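Local coordinates for B-agarase (PDB 4BQ2), which hydrolyses agarose as an exo-acting family 50 glycoside hydrolase, cleaving beta-linkages of the marine polysaccharide, at residues 433-437 against 469-473; 116-120 against 192-196; 267-272 against 743-747; 302-307 against 326-331. All coordinates share one frame; numbering follows the deposited sequence. Where two conformers were deposited one is given.

Contact 1: 433-437 against 469-473; sequences ANGWV and TARVV
Apolar packing comes first: Ala433 and Val473 meet methyl to methyl, CB to CG1 at 4.0 Å, and two residues on, Gly435 takes the next position that faces the helix. With no side chain on Gly435, both branched residues of the helix can close on its backbone, and CG2 of Thr469 and CG2 of Val473 each come within 3.9 Å of Gly435 CA. Val473 holds CG1 anti to its backbone N (chi1 179°), which turns CG1 to Ala433 and leaves CG2 over the peptide, 3.4 Å from Asn434 O. Further on, Val437 crosses Thr469 at about a right angle, its CG2 4.0 Å from Thr469 CB.

This is the inner side of a beta-alpha-beta crossover: strand 431-435 leads through helix 460-477 to strand 483-488, its parallel neighbour, as in the (beta/alpha)8 barrel of this family. Ala433 turns its methyl to the helix and Gly435 offers bare backbone there; Asn434 and Trp436 leave the backbone on the side away from the helix, and both side chains touch Trp418. The indole of Trp436 meets that ring with the planes about 20° apart.

Among the polar groups, Thr469 OG1 is hydrogen-bonded to Arg465 O, one turn back in its own helix, and lies 3.2 Å from Trp436 O. Gly435 uses its backbone for bonds to Phe487 and Asp489, and Val437 N donates to the carboxylate of Asp489.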
loop_
_atom_site.group_PDB
_atom_site.type_symbol
_atom_site.label_atom_id
_atom_site.label_comp_id
_atom_site.label_asym_id
_atom_site.label_seq_id
_atom_site.Cartn_x
_atom_site.Cartn_y
_atom_site.Cartn_z
ATOM N N ALA A 433 -9.564 12.835 -9.644
ATOM C CA ALA A 433 -8.527 12.984 -10.666
ATOM C C ALA A 433 -7.173 12.937 -9.988
ATOM O O ALA A 433 -7.109 13.070 -8.787
ATOM C CB ALA A 433 -8.670 14.310 -11.393
ATOM N N ASN A 434 -6.102 12.802 -10.771
ATOM C CA ASN A 434 -4.747 12.803 -10.228
ATOM C C ASN A 434 -3.718 13.230 -11.232
ATOM O O ASN A 434 -3.907 13.111 -12.466
ATOM C CB ASN A 434 -4.352 11.393 -9.761
ATOM C CG ASN A 434 -4.085 10.433 -10.931
ATOM O OD1 ASN A 434 -5.012 9.796 -11.516
ATOM N ND2 ASN A 434 -2.829 10.322 -11.282
ATOM N N GLY A 435 -2.588 13.674 -10.699
ATOM C CA GLY A 435 -1.398 13.888 -11.499
ATOM C C GLY A 435 -0.189 13.631 -10.635
ATOM O O GLY A 435 -0.295 13.521 -9.384
ATOM N N TRP A 436 0.950 13.507 -11.303
ATOM C CA TRP A 436 2.235 13.328 -10.634
ATOM C C TRP A 436 3.161 14.425 -11.127
ATOM O O TRP A 436 3.255 14.653 -12.334
ATOM C CB TRP A 436 2.898 12.021 -11.075
ATOM C CG TRP A 436 2.196 10.730 -10.893
ATOM C CD1 TRP A 436 1.405 10.093 -11.812
ATOM C CD2 TRP A 436 2.297 9.840 -9.761
ATOM N NE1 TRP A 436 0.997 8.877 -11.323
ATOM C CE2 TRP A 436 1.547 8.685 -10.074
ATOM C CE3 TRP A 436 2.969 9.903 -8.543
ATOM C CZ2 TRP A 436 1.408 7.599 -9.173
ATOM C CZ3 TRP A 436 2.861 8.813 -7.632
ATOM C CH2 TRP A 436 2.064 7.691 -7.945
ATOM N N VAL A 437 3.861 15.087 -10.207
ATOM C CA VAL A 437 4.846 16.088 -10.596
ATOM C C VAL A 437 6.185 15.384 -10.717
ATOM O O VAL A 437 6.829 15.035 -9.713
ATOM C CB VAL A 437 4.915 17.287 -9.602
ATOM C CG1 VAL A 437 5.911 18.367 -10.086
ATOM C CG2 VAL A 437 3.533 17.869 -9.444
ATOM N N THR A 469 1.978 19.700 -14.898
ATOM C CA THR A 469 1.170 18.612 -14.380
ATOM C C THR A 469 -0.301 19.013 -14.243
ATOM O O THR A 469 -1.173 18.301 -14.708
ATOM C CB THR A 469 1.707 18.120 -13.026
ATOM O OG1 THR A 469 3.052 17.681 -13.237
ATOM C CG2 THR A 469 0.846 16.971 -12.460
ATOM N N ALA A 470 -0.559 20.142 -13.588
ATOM C CA ALA A 470 -1.934 20.619 -13.392
ATOM C C ALA A 470 -2.582 20.944 -14.747
ATOM O O ALA A 470 -3.777 20.719 -14.946
ATOM C CB ALA A 470 -1.919 21.865 -12.479
ATOM N N ARG A 471 -1.803 21.512 -15.665
ATOM C CA ARG A 471 -2.322 21.774 -17.010
ATOM C C ARG A 471 -2.891 20.536 -17.653
ATOM O O ARG A 471 -4.016 20.568 -18.179
ATOM C CB ARG A 471 -1.257 22.411 -17.912
ATOM C CG ARG A 471 -1.822 22.851 -19.264
ATOM C CD ARG A 471 -0.709 23.272 -20.240
ATOM N NE ARG A 471 -0.020 22.092 -20.722
ATOM C CZ ARG A 471 -0.517 21.268 -21.639
ATOM N NH1 ARG A 471 -1.686 21.527 -22.223
ATOM N NH2 ARG A 471 0.150 20.205 -21.985
ATOM N N VAL A 472 -2.140 19.423 -17.593
ATOM C CA VAL A 472 -2.586 18.177 -18.220
ATOM C C VAL A 472 -3.865 17.632 -17.533
ATOM O O VAL A 472 -4.859 17.306 -18.195
ATOM C CB VAL A 472 -1.477 17.105 -18.219
ATOM C CG1 VAL A 472 -2.023 15.751 -18.707
ATOM C CG2 VAL A 472 -0.379 17.506 -19.209
ATOM N N VAL A 473 -3.851 17.552 -16.201
ATOM C CA VAL A 473 -5.068 17.161 -15.466
ATOM C C VAL A 473 -6.293 18.033 -15.855
ATOM O O VAL A 473 -7.384 17.515 -16.028
ATOM C CB VAL A 473 -4.876 17.252 -13.934
ATOM C CG1 VAL A 473 -6.180 16.847 -13.240
ATOM C CG2 VAL A 473 -3.696 16.381 -13.452
#

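Contact 2: 116-120 against 192-196; sequences LSGHD and NPPQD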
loop_
_atom_site.group_PDB
_atom_site.type_symbol
_atom_site.label_atom_id
_atom_site.label_comp_id
_atom_site.label_asym_id
_atom_site.label_seq_id
_atom_site.Cartn_x
_atom_site.Cartn_y
_atom_site.Cartn_z
ATOM N N LEU A 116 14.358 -18.902 8.957
ATOM C CA LEU A 116 15.475 -18.150 9.499
ATOM C C LEU A 116 16.636 -18.119 8.542
ATOM O O LEU A 116 17.450 -17.202 8.564
ATOM C CB LEU A 116 15.961 -18.814 10.776
ATOM C CG LEU A 116 15.016 -18.821 11.966
ATOM C CD1 LEU A 116 15.608 -19.678 13.058
ATOM C CD2 LEU A 116 14.762 -17.409 12.480
ATOM N N SER A 117 16.734 -19.177 7.744
ATOM C CA SER A 117 17.840 -19.416 6.801
ATOM C C SER A 117 17.404 -20.427 5.738
ATOM O O SER A 117 16.456 -21.193 5.940
ATOM C CB SER A 117 19.036 -19.997 7.542
ATOM O OG SER A 117 18.655 -21.224 8.171
ATOM N N GLY A 118 18.109 -20.417 4.604
ATOM C CA GLY A 118 17.925 -21.425 3.587
ATOM C C GLY A 118 16.921 -21.065 2.502
ATOM O O GLY A 118 16.265 -20.018 2.566
ATOM N N HIS A 119 16.829 -21.946 1.501
ATOM C CA HIS A 119 15.792 -21.911 0.469
ATOM C C HIS A 119 15.745 -20.549 -0.192
ATOM O O HIS A 119 16.785 -20.038 -0.636
ATOM C CB HIS A 119 14.440 -22.370 1.058
ATOM C CG HIS A 119 14.438 -23.795 1.523
ATOM N ND1 HIS A 119 13.291 -24.565 1.566
ATOM C CD2 HIS A 119 15.448 -24.602 1.938
ATOM C CE1 HIS A 119 13.595 -25.772 2.017
ATOM N NE2 HIS A 119 14.901 -25.820 2.240
ATOM N N ASP A 120 14.570 -19.931 -0.251
ATOM C CA ASP A 120 14.471 -18.657 -0.944
ATOM C C ASP A 120 14.999 -17.469 -0.154
ATOM O O ASP A 120 14.846 -16.323 -0.596
ATOM C CB ASP A 120 13.056 -18.408 -1.512
ATOM C CG ASP A 120 11.925 -18.559 -0.460
ATOM O OD1 ASP A 120 12.170 -19.020 0.678
ATOM O OD2 ASP A 120 10.755 -18.239 -0.817
ATOM N N ASN A 192 14.666 -27.109 7.711
ATOM C CA ASN A 192 13.760 -27.108 6.592
ATOM C C ASN A 192 13.765 -28.451 5.872
ATOM O O ASN A 192 14.820 -29.047 5.710
ATOM C CB ASN A 192 14.155 -26.042 5.598
ATOM C CG ASN A 192 14.010 -24.639 6.167
ATOM O OD1 ASN A 192 13.165 -24.391 7.040
ATOM N ND2 ASN A 192 14.832 -23.722 5.675
ATOM N N PRO A 193 12.577 -28.907 5.414
ATOM C CA PRO A 193 12.520 -29.961 4.417
ATOM C C PRO A 193 13.382 -29.571 3.217
ATOM O O PRO A 193 13.807 -28.406 3.109
ATOM C CB PRO A 193 11.046 -29.978 4.003
ATOM C CG PRO A 193 10.305 -29.456 5.190
ATOM C CD PRO A 193 11.236 -28.473 5.857
ATOM N N PRO A 194 13.677 -30.536 2.327
ATOM C CA PRO A 194 14.404 -30.199 1.089
ATOM C C PRO A 194 13.593 -29.202 0.242
ATOM O O PRO A 194 12.370 -29.322 0.167
ATOM C CB PRO A 194 14.489 -31.539 0.346
ATOM C CG PRO A 194 14.333 -32.585 1.396
ATOM C CD PRO A 194 13.508 -31.989 2.513
ATOM N N GLN A 195 14.272 -28.253 -0.388
ATOM C CA GLN A 195 13.592 -27.284 -1.246
ATOM C C GLN A 195 13.030 -27.957 -2.502
ATOM O O GLN A 195 13.751 -28.653 -3.205
ATOM C CB GLN A 195 14.539 -26.173 -1.638
ATOM C CG GLN A 195 13.860 -25.091 -2.453
ATOM C CD GLN A 195 14.787 -23.952 -2.775
ATOM O OE1 GLN A 195 15.871 -24.148 -3.327
ATOM N NE2 GLN A 195 14.366 -22.754 -2.447
ATOM N N ASP A 196 11.744 -27.752 -2.775
ATOM C CA ASP A 196 11.141 -28.250 -4.002
ATOM C C ASP A 196 11.660 -27.408 -5.172
ATOM O O ASP A 196 11.324 -26.214 -5.298
ATOM C CB ASP A 196 9.605 -28.242 -3.896
ATOM C CG ASP A 196 8.903 -28.465 -5.240
ATOM O OD1 ASP A 196 9.541 -28.923 -6.213
ATOM O OD2 ASP A 196 7.688 -28.174 -5.308
#
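His119 swings its ring beside its own backbone N (chi1 -64°), while Gln195 has CG anti to its N (chi1 -176°) and is extended beyond it, which lays the glutamine chain across the imidazole. Gln195 CB sits over the middle of the ring, 3.7 Å from the His119 centroid and almost on the ring normal, a CH-pi contact. Farther along, Gln195 NE2 reaches the root of the histidine, 3.4 Å from His119 CA, with the amide plane inclined to that of the ring. Asn192 covers the opposite face. Its ND2 stands 3.9 Å above the His119 ring plane, toward the rim, and its CB lies 3.4 Å from His119 NE2.

Both segments are exits from strands of the CBM-like beta-domain. Strands 110-115 and 180-191 flank strand 70-79, each antiparallel to it, and the loops leaving them meet beside the residues that lead into it. Strand 180-191 also carries Asp185, a ligand of the calcium ion.

Asn192 ND2 gives Ser117 O a weak hydrogen bond of 3.0 Å, bent to 127° at the hydrogen, and bonds to Ser69 OG as well; OD1 of the same amide pairs with Ser71 OG. On His119, ND1 is hydrogen-bonded to Thr144 OG1, which should help to set the rotation of the ring, and Trp145 meets the imidazole nearly at a right angle.

Contact 3: 267-272 against 743-747; sequences INGKWM and YTERL
Arg746 reaches over from the C-terminal helix 742-746 to a beta-hairpin, strands 263-267 and 270-274 joined by a type I' turn, which extends the sheet that includes strand 280-287. Bent at chi2 and chi3, the arginine turns the edge of its guanidinium to the hairpin. NH2 donates to Trp271 O at 2.7 Å, lying in the carbonyl plane. NE points at the sulfur next door, a weak bond of 3.6 Å to Met272 SD. The third nitrogen, NH1, bonds to Ile688 O and Asn690 O, so the flat group is held on several sides.

Met272 and Arg746 run past each other in opposite senses. Two bends in the methionine (chi2 -64°, chi3 -86°) carry CE to 4.0 Å from Leu747 CD2 and up to the edge of the Tyr743 ring. Leu747, the last residue modelled, touches Ile267 with the same CD2. The tyrosine's own OH is held by Gly248 O and Phe282 N.

Lys270 is extended beyond CG and runs to the C-terminal end of the helix, whose carbonyls would probably favour a positive charge: NZ donates to Arg746 O at 3.2 Å, from 44° above the carbonyl plane, and to a water 2.8 Å from NZ that makes a weak bond to Glu745 O.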
loop_
_atom_site.group_PDB
_atom_site.type_symbol
_atom_site.label_atom_id
_atom_site.label_comp_id
_atom_site.label_asym_id
_atom_site.label_seq_id
_atom_site.Cartn_x
_atom_site.Cartn_y
_atom_site.Cartn_z
ATOM N N ILE A 267 -21.197 19.654 8.772
ATOM C CA ILE A 267 -22.625 19.523 8.920
ATOM C C ILE A 267 -22.866 18.925 10.303
ATOM O O ILE A 267 -22.423 17.817 10.595
ATOM C CB ILE A 267 -23.264 18.686 7.806
ATOM C CG1 ILE A 267 -22.950 19.296 6.433
ATOM C CG2 ILE A 267 -24.761 18.554 8.048
ATOM C CD1 ILE A 267 -23.402 18.470 5.243
ATOM N N ASN A 268 -23.513 19.728 11.142
ATOM C CA ASN A 268 -23.684 19.491 12.574
ATOM C C ASN A 268 -22.514 18.762 13.233
ATOM O O ASN A 268 -22.646 17.657 13.738
ATOM C CB ASN A 268 -25.040 18.818 12.841
ATOM C CG ASN A 268 -26.215 19.687 12.399
ATOM O OD1 ASN A 268 -27.123 19.215 11.719
ATOM N ND2 ASN A 268 -26.186 20.973 12.761
ATOM N N GLY A 269 -21.351 19.395 13.190
ATOM C CA GLY A 269 -20.206 18.907 13.931
ATOM C C GLY A 269 -19.398 17.821 13.227
ATOM O O GLY A 269 -18.412 17.341 13.786
ATOM N N LYS A 270 -19.802 17.448 12.012
ATOM C CA LYS A 270 -19.070 16.431 11.231
ATOM C C LYS A 270 -18.697 16.952 9.856
ATOM O O LYS A 270 -19.559 17.427 9.098
ATOM C CB LYS A 270 -19.930 15.190 11.048
ATOM C CG LYS A 270 -20.318 14.541 12.362
ATOM C CD LYS A 270 -21.177 13.325 12.144
ATOM C CE LYS A 270 -21.548 12.699 13.481
ATOM N NZ LYS A 270 -22.473 11.561 13.234
ATOM N N TRP A 271 -17.423 16.825 9.512
ATOM C CA TRP A 271 -16.989 17.227 8.196
ATOM C C TRP A 271 -17.597 16.360 7.108
ATOM O O TRP A 271 -17.650 15.134 7.242
ATOM C CB TRP A 271 -15.469 17.160 8.101
ATOM C CG TRP A 271 -14.810 18.388 8.675
ATOM C CD1 TRP A 271 -14.125 18.488 9.863
ATOM C CD2 TRP A 271 -14.781 19.687 8.079
ATOM N NE1 TRP A 271 -13.672 19.784 10.037
ATOM C CE2 TRP A 271 -14.062 20.535 8.955
ATOM C CE3 TRP A 271 -15.299 20.221 6.874
ATOM C CZ2 TRP A 271 -13.808 21.881 8.655
ATOM C CZ3 TRP A 271 -15.079 21.562 6.600
ATOM C CH2 TRP A 271 -14.322 22.378 7.476
ATOM N N MET A 272 -18.053 17.026 6.043
ATOM C CA MET A 272 -18.669 16.380 4.897
ATOM C C MET A 272 -18.204 17.017 3.600
ATOM O O MET A 272 -17.662 18.139 3.568
ATOM C CB MET A 272 -20.216 16.468 4.977
ATOM C CG MET A 272 -20.855 15.617 6.083
ATOM S SD MET A 272 -20.583 13.850 5.834
ATOM C CE MET A 272 -21.933 13.406 4.745
ATOM N N TYR A 743 -24.856 7.614 4.863
ATOM C CA TYR A 743 -25.475 8.943 5.070
ATOM C C TYR A 743 -26.334 9.021 6.338
ATOM O O TYR A 743 -26.246 10.015 7.092
ATOM C CB TYR A 743 -26.284 9.359 3.842
ATOM C CG TYR A 743 -25.415 9.724 2.638
ATOM C CD1 TYR A 743 -24.552 10.819 2.690
ATOM C CD2 TYR A 743 -25.484 8.986 1.450
ATOM C CE1 TYR A 743 -23.762 11.178 1.591
ATOM C CE2 TYR A 743 -24.706 9.331 0.353
ATOM C CZ TYR A 743 -23.839 10.419 0.434
ATOM O OH TYR A 743 -23.097 10.743 -0.651
ATOM N N THR A 744 -27.158 7.997 6.552
ATOM C CA THR A 744 -27.945 7.879 7.784
ATOM C C THR A 744 -27.046 7.887 9.015
ATOM O O THR A 744 -27.331 8.604 9.976
ATOM C CB THR A 744 -28.861 6.649 7.773
ATOM O OG1 THR A 744 -28.081 5.496 7.456
ATOM C CG2 THR A 744 -29.915 6.801 6.709
ATOM N N GLU A 745 -25.936 7.146 8.981
ATOM C CA GLU A 745 -24.929 7.261 10.047
ATOM C C GLU A 745 -24.410 8.681 10.259
ATOM O O GLU A 745 -24.492 9.204 11.361
ATOM C CB GLU A 745 -23.742 6.329 9.816
ATOM C CG GLU A 745 -24.091 4.856 9.779
ATOM C CD GLU A 745 -24.218 4.236 11.151
ATOM O OE1 GLU A 745 -23.199 4.142 11.867
ATOM O OE2 GLU A 745 -25.335 3.812 11.496
ATOM N N ARG A 746 -23.868 9.307 9.218
ATOM C CA ARG A 746 -23.191 10.596 9.381
ATOM C C ARG A 746 -24.180 11.689 9.751
ATOM O O ARG A 746 -23.872 12.602 10.512
ATOM C CB ARG A 746 -22.517 11.042 8.066
ATOM C CG ARG A 746 -21.403 10.169 7.526
ATOM C CD ARG A 746 -20.150 10.235 8.361
ATOM N NE ARG A 746 -19.471 11.530 8.323
ATOM C CZ ARG A 746 -18.259 11.719 8.827
ATOM N NH1 ARG A 746 -17.602 10.702 9.385
ATOM N NH2 ARG A 746 -17.695 12.921 8.791
ATOM N N LEU A 747 -25.354 11.629 9.154
ATOM C CA LEU A 747 -26.280 12.728 9.283
ATOM C C LEU A 747 -27.345 12.357 10.307
ATOM O O LEU A 747 -27.956 13.243 10.887
ATOM C CB LEU A 747 -26.871 13.117 7.915
ATOM C CG LEU A 747 -25.861 13.353 6.767
ATOM C CD1 LEU A 747 -26.531 13.340 5.385
ATOM C CD2 LEU A 747 -24.996 14.596 6.959
HETATM O O HOH W 1 -21.123 9.361 12.066
#

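Contact 4: 302-307 against 326-331; sequences YDQATV and VSEKSF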
loop_
_atom_site.group_PDB
_atom_site.type_symbol
_atom_site.label_atom_id
_atom_site.label_comp_id
_atom_site.label_asym_id
_atom_site.label_seq_id
_atom_site.Cartn_x
_atom_site.Cartn_y
_atom_site.Cartn_z
ATOM N N TYR A 302 13.090 -7.360 -25.278
ATOM C CA TYR A 302 13.105 -7.024 -26.690
ATOM C C TYR A 302 14.395 -6.280 -27.003
ATOM O O TYR A 302 15.015 -5.701 -26.101
ATOM C CB TYR A 302 11.908 -6.135 -27.052
ATOM C CG TYR A 302 10.536 -6.743 -26.755
ATOM C CD1 TYR A 302 10.310 -8.117 -26.869
ATOM C CD2 TYR A 302 9.458 -5.934 -26.371
ATOM C CE1 TYR A 302 9.059 -8.668 -26.594
ATOM C CE2 TYR A 302 8.213 -6.485 -26.093
ATOM C CZ TYR A 302 8.023 -7.853 -26.216
ATOM O OH TYR A 302 6.789 -8.397 -25.955
ATOM N N ASP A 303 14.833 -6.309 -28.257
ATOM C CA ASP A 303 16.034 -5.552 -28.600
ATOM C C ASP A 303 15.661 -4.064 -28.672
ATOM O O ASP A 303 14.705 -3.667 -29.345
ATOM C CB ASP A 303 16.742 -6.113 -29.846
ATOM C CG ASP A 303 17.610 -7.356 -29.526
ATOM O OD1 ASP A 303 18.716 -7.203 -28.962
ATOM O OD2 ASP A 303 17.187 -8.493 -29.829
ATOM N N GLN A 304 16.414 -3.268 -27.920
ATOM C CA GLN A 304 16.081 -1.886 -27.559
ATOM C C GLN A 304 15.849 -0.931 -28.731
ATOM O O GLN A 304 15.157 0.083 -28.567
ATOM C CB GLN A 304 17.080 -1.317 -26.541
ATOM C CG GLN A 304 17.133 -2.128 -25.248
ATOM C CD GLN A 304 15.802 -2.132 -24.489
ATOM O OE1 GLN A 304 15.118 -3.158 -24.404
ATOM N NE2 GLN A 304 15.432 -0.986 -23.942
ATOM N N ALA A 305 16.386 -1.264 -29.904
ATOM C CA ALA A 305 16.176 -0.451 -31.113
ATOM C C ALA A 305 14.696 -0.417 -31.531
ATOM O O ALA A 305 14.266 0.444 -32.319
ATOM C CB ALA A 305 17.039 -0.974 -32.261
ATOM N N THR A 306 13.923 -1.359 -30.994
ATOM C CA THR A 306 12.524 -1.508 -31.349
ATOM C C THR A 306 11.602 -0.958 -30.279
ATOM O O THR A 306 10.397 -0.936 -30.479
ATOM C CB THR A 306 12.131 -2.988 -31.620
ATOM O OG1 THR A 306 12.132 -3.736 -30.388
ATOM C CG2 THR A 306 13.074 -3.626 -32.642
ATOM N N VAL A 307 12.163 -0.525 -29.154
ATOM C CA VAL A 307 11.361 0.059 -28.087
ATOM C C VAL A 307 11.399 1.597 -28.106
ATOM O O VAL A 307 12.470 2.205 -27.992
ATOM C CB VAL A 307 11.822 -0.462 -26.710
ATOM C CG1 VAL A 307 10.899 0.058 -25.603
ATOM C CG2 VAL A 307 11.883 -1.988 -26.710
ATOM N N VAL A 326 2.710 -3.680 -28.094
ATOM C CA VAL A 326 3.950 -4.310 -28.546
ATOM C C VAL A 326 3.856 -4.638 -30.051
ATOM O O VAL A 326 2.945 -5.363 -30.468
ATOM C CB VAL A 326 4.255 -5.579 -27.728
ATOM C CG1 VAL A 326 5.399 -6.349 -28.349
ATOM C CG2 VAL A 326 4.569 -5.222 -26.271
ATOM N N SER A 327 4.794 -4.098 -30.832
ATOM C CA SER A 327 4.836 -4.282 -32.295
ATOM C C SER A 327 5.353 -5.669 -32.716
ATOM O O SER A 327 6.128 -6.291 -31.992
ATOM C CB SER A 327 5.761 -3.242 -32.922
ATOM O OG SER A 327 7.102 -3.574 -32.627
ATOM N N GLU A 328 4.952 -6.120 -33.907
ATOM C CA GLU A 328 5.414 -7.397 -34.443
ATOM C C GLU A 328 6.934 -7.457 -34.523
ATOM O O GLU A 328 7.531 -8.497 -34.270
ATOM C CB GLU A 328 4.825 -7.632 -35.837
ATOM C CG GLU A 328 4.872 -9.088 -36.287
ATOM C CD GLU A 328 4.187 -9.302 -37.629
ATOM O OE1 GLU A 328 3.026 -8.863 -37.792
ATOM O OE2 GLU A 328 4.818 -9.908 -38.519
ATOM N N LYS A 329 7.546 -6.331 -34.878
ATOM C CA LYS A 329 8.988 -6.257 -35.003
ATOM C C LYS A 329 9.700 -6.358 -33.631
ATOM O O LYS A 329 10.723 -7.039 -33.513
ATOM C CB LYS A 329 9.405 -5.048 -35.865
ATOM C CG LYS A 329 9.891 -3.795 -35.156
ATOM C CD LYS A 329 10.604 -2.891 -36.163
ATOM C CE LYS A 329 11.351 -1.739 -35.496
ATOM N NZ LYS A 329 10.428 -0.677 -35.003
ATOM N N SER A 330 9.129 -5.744 -32.592
ATOM C CA SER A 330 9.665 -5.928 -31.221
ATOM C C SER A 330 9.569 -7.383 -30.766
ATOM O O SER A 330 10.551 -7.969 -30.277
ATOM C CB SER A 330 8.924 -5.039 -30.212
ATOM O OG SER A 330 9.346 -3.692 -30.305
ATOM N N PHE A 331 8.379 -7.954 -30.938
ATOM C CA PHE A 331 8.084 -9.311 -30.492
ATOM C C PHE A 331 8.949 -10.364 -31.187
ATOM O O PHE A 331 9.284 -11.377 -30.571
ATOM C CB PHE A 331 6.596 -9.653 -30.695
ATOM C CG PHE A 331 6.141 -10.824 -29.882
ATOM C CD1 PHE A 331 5.760 -10.659 -28.552
ATOM C CD2 PHE A 331 6.115 -12.109 -30.429
ATOM C CE1 PHE A 331 5.358 -11.749 -27.789
ATOM C CE2 PHE A 331 5.720 -13.195 -29.662
ATOM C CZ PHE A 331 5.332 -13.014 -28.342
#
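Thr306 and Ser330 bring their hydroxyls to 2.8 Å, OG1 to OG, and the torsions explain how. Thr306 places OG1 between its backbone N and carbonyl carbon (chi1 71°), folding it back so that it donates to Asp303 O, 2.8 Å from OG1; the same carbonyl takes the backbone N-H of Thr306. Ser330 OG may donate to Thr306 OG1, though another acceptor competes for the same proton. CG2 of Thr306, left beside the backbone N, touches Lys329 CE at 3.8 Å as the two chains pass in opposite directions. Lys329 has chi1 at 101°, well off a staggered value.

The two segments sit beside the 296-301/335-336 side of a four-stranded antiparallel sheet, 335-336 being an outermost strand: 302-307 leaves strand 296-301, and helix 328-332 leads into strand 335-336. Ser327 is the N-cap of that helix, its OG accepting from Ser330 N at 3.0 Å.

Tyr302 points its ring across the helix, with Ser330 CB and Phe331 N over one face. Beyond, its hydroxyl end lies against Val326 and Phe331, OH 3.4 Å from Val326 CG1 and 3.6 Å from Phe331 CD1; the hydroxyl itself is hydrogen-bonded to Glu374. Thr333 OG1 bonds to both Asp303 N and Ser330 O, bridging the two segments.

How the contacts relate
Contact 1 is the buried one, a strand against its crossover helix; the other three are only partly buried and lie farther from the centre of the chain. Its chemistry fits: methyl groups against backbone, where contact 2 uses a ring between two amide side chains, contact 3 a guanidinium and an ammonium on carbonyls, and contact 4 hydroxyls and a tyrosine. No two contacts share a helix or strand. Contact 3 joins the C-terminal end of the chain to a hairpin 471 residues earlier, so contacts 1 and 4 both fall inside its loop. Contact 2, in the CBM-like domain, closes before the others open, its centre 54 Å from that of contact 3.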